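Local coordinates for protein exoenzyme S (Pseudomonas aeruginosa, PDB 6GN8) that probably transfers ADP-ribose to host proteins through this C-terminal domain of a toxin that is also thought to act as a GTPase activator, at residues G45-G49 with G50-D54; R110-R113 with G114-F118. The protein carries 2 engineered substitutions. One frame throughout, in Å; residues are numbered along the deposited sequence.

Interaction 1: residues G45-G49 with G50-D54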
loop_
_atom_site.group_PDB
_atom_site.type_symbol
_atom_site.label_atom_id
_atom_site.label_comp_id
_atom_site.label_asym_id
_atom_site.label_seq_id
_atom_site.Cartn_x
_atom_site.Cartn_y
_atom_site.Cartn_z
ATOM N N GLY C 45 -4.644 25.615 -43.828
ATOM C CA GLY C 45 -5.540 26.457 -43.039
ATOM C C GLY C 45 -6.649 25.753 -42.284
ATOM O O GLY C 45 -7.490 26.426 -41.677
ATOM N N ARG C 46 -6.646 24.399 -42.271
ATOM C CA ARG C 46 -7.697 23.595 -41.626
ATOM C C ARG C 46 -7.643 23.643 -40.066
ATOM O O ARG C 46 -8.608 23.228 -39.393
ATOM C CB ARG C 46 -7.714 22.153 -42.157
ATOM C CG ARG C 46 -8.627 22.039 -43.380
ATOM C CD ARG C 46 -8.800 20.627 -43.896
ATOM N NE ARG C 46 -9.394 20.604 -45.240
ATOM C CZ ARG C 46 -9.961 19.541 -45.817
ATOM N NH1 ARG C 46 -10.488 19.640 -47.031
ATOM N NH2 ARG C 46 -10.035 18.381 -45.169
ATOM N N GLN C 47 -6.579 24.203 -39.497
ATOM C CA GLN C 47 -6.544 24.382 -38.049
ATOM C C GLN C 47 -6.209 25.854 -37.756
ATOM O O GLN C 47 -5.034 26.154 -37.502
ATOM C CB GLN C 47 -5.565 23.407 -37.375
ATOM C CG GLN C 47 -6.270 22.352 -36.542
ATOM C CD GLN C 47 -5.316 21.457 -35.788
ATOM O OE1 GLN C 47 -4.192 21.841 -35.421
ATOM N NE2 GLN C 47 -5.762 20.236 -35.524
ATOM N N PRO C 48 -7.210 26.794 -37.840
ATOM C CA PRO C 48 -6.921 28.232 -37.599
ATOM C C PRO C 48 -6.464 28.534 -36.156
ATOM O O PRO C 48 -5.891 29.599 -35.905
ATOM C CB PRO C 48 -8.237 28.937 -37.961
ATOM C CG PRO C 48 -8.995 27.949 -38.791
ATOM C CD PRO C 48 -8.636 26.614 -38.176
ATOM N N GLY C 49 -6.650 27.570 -35.245
ATOM C CA GLY C 49 -6.098 27.608 -33.895
ATOM C C GLY C 49 -4.674 27.105 -34.074
ATOM O O GLY C 49 -4.313 26.012 -33.616
ATOM N N GLY C 50 -3.920 27.902 -34.836
ATOM C CA GLY C 50 -2.588 27.662 -35.366
ATOM C C GLY C 50 -1.444 27.278 -34.462
ATOM O O GLY C 50 -0.395 27.933 -34.516
ATOM N N ILE C 51 -1.578 26.175 -33.715
ATOM C CA ILE C 51 -0.473 25.680 -32.906
ATOM C C ILE C 51 0.595 25.080 -33.863
ATOM O O ILE C 51 1.789 25.274 -33.647
ATOM C CB ILE C 51 -0.917 24.691 -31.767
ATOM C CG1 ILE C 51 0.299 24.119 -30.972
ATOM C CG2 ILE C 51 -1.867 23.548 -32.249
ATOM C CD1 ILE C 51 1.128 25.181 -30.202
ATOM N N HIS C 52 0.159 24.427 -34.955
ATOM C CA HIS C 52 1.094 23.804 -35.893
ATOM C C HIS C 52 1.305 24.623 -37.145
ATOM O O HIS C 52 0.376 25.273 -37.623
ATOM C CB HIS C 52 0.609 22.398 -36.278
ATOM C CG HIS C 52 0.468 21.480 -35.110
ATOM N ND1 HIS C 52 -0.762 20.979 -34.736
ATOM C CD2 HIS C 52 1.407 21.031 -34.247
ATOM C CE1 HIS C 52 -0.532 20.240 -33.663
ATOM N NE2 HIS C 52 0.759 20.237 -33.336
ATOM N N SER C 53 2.534 24.543 -37.698
ATOM C CA SER C 53 2.961 25.162 -38.949
ATOM C C SER C 53 2.203 24.551 -40.133
ATOM O O SER C 53 1.605 23.485 -39.981
ATOM C CB SER C 53 4.462 24.949 -39.142
ATOM O OG SER C 53 4.768 23.600 -39.469
ATOM N N ASP C 54 2.269 25.190 -41.314
ATOM C CA ASP C 54 1.642 24.708 -42.553
ATOM C C ASP C 54 2.144 23.316 -42.916
ATOM O O ASP C 54 1.349 22.465 -43.257
ATOM C CB ASP C 54 1.925 25.667 -43.728
ATOM C CG ASP C 54 1.266 27.037 -43.688
ATOM O OD1 ASP C 54 0.308 27.217 -42.903
ATOM O OD2 ASP C 54 1.696 27.928 -44.472
HETATM O O HOH W 1 -1.900 25.641 -42.081
#

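Interaction 2: residues R110-R113 with G114-F118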
loop_
_atom_site.group_PDB
_atom_site.type_symbol
_atom_site.label_atom_id
_atom_site.label_comp_id
_atom_site.label_asym_id
_atom_site.label_seq_id
_atom_site.Cartn_x
_atom_site.Cartn_y
_atom_site.Cartn_z
ATOM N N ARG C 110 -9.120 1.886 -30.553
ATOM C CA ARG C 110 -8.431 1.418 -31.747
ATOM C C ARG C 110 -8.768 -0.051 -32.032
ATOM O O ARG C 110 -8.670 -0.886 -31.151
ATOM C CB ARG C 110 -6.923 1.621 -31.546
ATOM C CG ARG C 110 -6.055 1.082 -32.644
ATOM C CD ARG C 110 -4.613 1.187 -32.244
ATOM N NE ARG C 110 -3.807 0.338 -33.113
ATOM C CZ ARG C 110 -3.298 0.722 -34.272
ATOM N NH1 ARG C 110 -3.481 1.961 -34.709
ATOM N NH2 ARG C 110 -2.600 -0.128 -35.008
ATOM N N GLY C 111 -9.165 -0.335 -33.258
ATOM C CA GLY C 111 -9.460 -1.681 -33.723
ATOM C C GLY C 111 -8.592 -2.050 -34.917
ATOM O O GLY C 111 -8.285 -1.189 -35.749
ATOM N N THR C 112 -8.128 -3.307 -34.974
ATOM C CA THR C 112 -7.331 -3.866 -36.075
ATOM C C THR C 112 -7.880 -5.262 -36.377
ATOM O O THR C 112 -8.318 -5.959 -35.450
ATOM C CB THR C 112 -5.818 -3.872 -35.784
ATOM O OG1 THR C 112 -5.532 -4.677 -34.651
ATOM C CG2 THR C 112 -5.239 -2.488 -35.584
ATOM N N ARG C 113 -7.888 -5.662 -37.667
ATOM C CA ARG C 113 -8.409 -6.967 -38.110
ATOM C C ARG C 113 -7.576 -8.124 -37.494
ATOM O O ARG C 113 -8.134 -9.181 -37.168
ATOM C CB ARG C 113 -8.456 -7.058 -39.652
ATOM C CG ARG C 113 -9.161 -8.319 -40.204
ATOM C CD ARG C 113 -8.816 -8.658 -41.656
ATOM N NE ARG C 113 -7.387 -8.516 -41.978
ATOM C CZ ARG C 113 -6.460 -9.456 -41.786
ATOM N NH1 ARG C 113 -6.791 -10.631 -41.263
ATOM N NH2 ARG C 113 -5.194 -9.224 -42.113
ATOM N N GLY C 114 -6.278 -7.884 -37.309
ATOM C CA GLY C 114 -5.383 -8.860 -36.703
ATOM C C GLY C 114 -4.631 -8.292 -35.519
ATOM O O GLY C 114 -5.073 -7.318 -34.897
ATOM N N GLY C 115 -3.484 -8.894 -35.228
ATOM C CA GLY C 115 -2.617 -8.465 -34.142
ATOM C C GLY C 115 -1.872 -7.175 -34.449
ATOM O O GLY C 115 -1.833 -6.709 -35.600
ATOM N N ASP C 116 -1.298 -6.575 -33.401
ATOM C CA ASP C 116 -0.515 -5.356 -33.523
ATOM C C ASP C 116 0.827 -5.564 -32.826
ATOM O O ASP C 116 1.162 -6.696 -32.472
ATOM C CB ASP C 116 -1.283 -4.123 -32.987
ATOM C CG ASP C 116 -1.983 -4.265 -31.649
ATOM O OD1 ASP C 116 -1.494 -5.040 -30.794
ATOM O OD2 ASP C 116 -3.012 -3.585 -31.449
ATOM N N ALA C 117 1.592 -4.484 -32.635
ATOM C CA ALA C 117 2.898 -4.513 -31.995
ATOM C C ALA C 117 2.833 -4.871 -30.495
ATOM O O ALA C 117 3.862 -5.215 -29.919
ATOM C CB ALA C 117 3.567 -3.165 -32.166
ATOM N N PHE C 118 1.645 -4.814 -29.873
ATOM C CA PHE C 118 1.505 -5.073 -28.441
ATOM C C PHE C 118 1.165 -6.519 -28.143
ATOM O O PHE C 118 1.104 -6.889 -26.975
ATOM C CB PHE C 118 0.480 -4.121 -27.820
ATOM C CG PHE C 118 0.891 -2.691 -28.057
ATOM C CD1 PHE C 118 1.879 -2.097 -27.282
ATOM C CD2 PHE C 118 0.345 -1.958 -29.104
ATOM C CE1 PHE C 118 2.306 -0.800 -27.545
ATOM C CE2 PHE C 118 0.783 -0.663 -29.370
ATOM C CZ PHE C 118 1.752 -0.092 -28.581
#

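Interaction 1: residues G45-G49 with G50-D54
Two successive backbone hydrogen bonds, the first weak, join Pro48 to Gly50 and Gly49 to Ile51: Gly50 N reaches Pro48 O at 2.8 Å, and Ile51 N donates to Gly49 O at 2.7 Å with an N-H...O angle of 140°. The first of them closes an inverse gamma turn centred on Gly49. Gln47 O also comes to 3.4 Å from Gly50 N, but the N-H does not aim at it and no bond is counted. Across this bend the long side chain of Gln47, extended beyond CG, brings OE1 to 3.6 Å from His52 ND1. OE1 lies at the ring edge, near its plane, while the amide and imidazole planes are turned 35° apart; the separation is too long for a hydrogen bond, and ND1 is buried with no partner in the model. The loop spans from helix 38-41 to helix 54-77 of the ADP-ribosyltransferase domain, and its end is fixed by Ser53, the N-cap, whose side chain caps a backbone N of the helix; Glu56 OE1 accepts from Ser53 N, consistent with a capping box. The other nitrogen of His52, NE2, is anchored by Ser99 OG and more weakly by Ala95 O, so the ring is held from helix 83-99. Ile51 CG2 lies 3.7 Å above one face of that ring, displaced from its centre. A water bridges the start of 45-54 to the first residue of the helix, accepting from Gly45 N at 3.3 Å and donating to Asp54 OD1 at 2.8 Å.

Interaction 2: residues R110-R113 with G114-F118
Thr112 turns its hydroxyl onto the chain that follows it: OG1 donates to Gly114 O at 2.7 Å, meeting the carbonyl at a C=O...O angle of 152° with a moderate tilt from its plane. With chi1 at 61°, OG1 lies between the backbone N and the carbonyl carbon, which places it over the turn where strand 106-112 ends. Thr149 OG1, on the adjacent strand, is a second hydrogen-bond partner of that hydroxyl. Asp116 points back toward the strand, yet its OD2 stays 4.2 Å from Thr112 OG1 and 4.3 Å from Arg110 NE; it has a weak hydrogen bond with the same Thr149 OG1. OD2 lies at the edge of the Arg110 guanidinium, near its plane, and the opposite charges are too far apart for a salt bridge; Arg110 NH1 bonds Ser134 O. The other oxygen, OD1, accepts from Phe118 N at 3.3 Å, and this bond forms an Asx turn, though the N-H comes from above the carboxylate plane (44°). OD1 also forms a salt bridge with Arg196. With OD1 engaged by Phe118 N and Arg196, and OD2 weakly bonded to Thr149, the Asp116 carboxylate is held through both oxygens, which would probably favour its charged form.

In the fold
Both interactions are local turns within the ADP-ribosyltransferase domain, on opposite sides of the chain's centre: their centres are 31 Å apart and their nearest atoms about 18 Å, so neither touches the other. Each nevertheless reaches an outer strand of the same three-stranded antiparallel sheet. From interaction 1, Gln47 NE2 weakly bonds Asp160 O of strand 159-160; from interaction 2, Arg110 NH1 bonds Ser134 O of strand 133-136. The second site is probably the nearer to catalysis, since an arginine on one strand beside a Ser-Thr-Ser strand is consistent with the R-S-E class of these transferases, whereas 45-54 links helices at the domain's periphery.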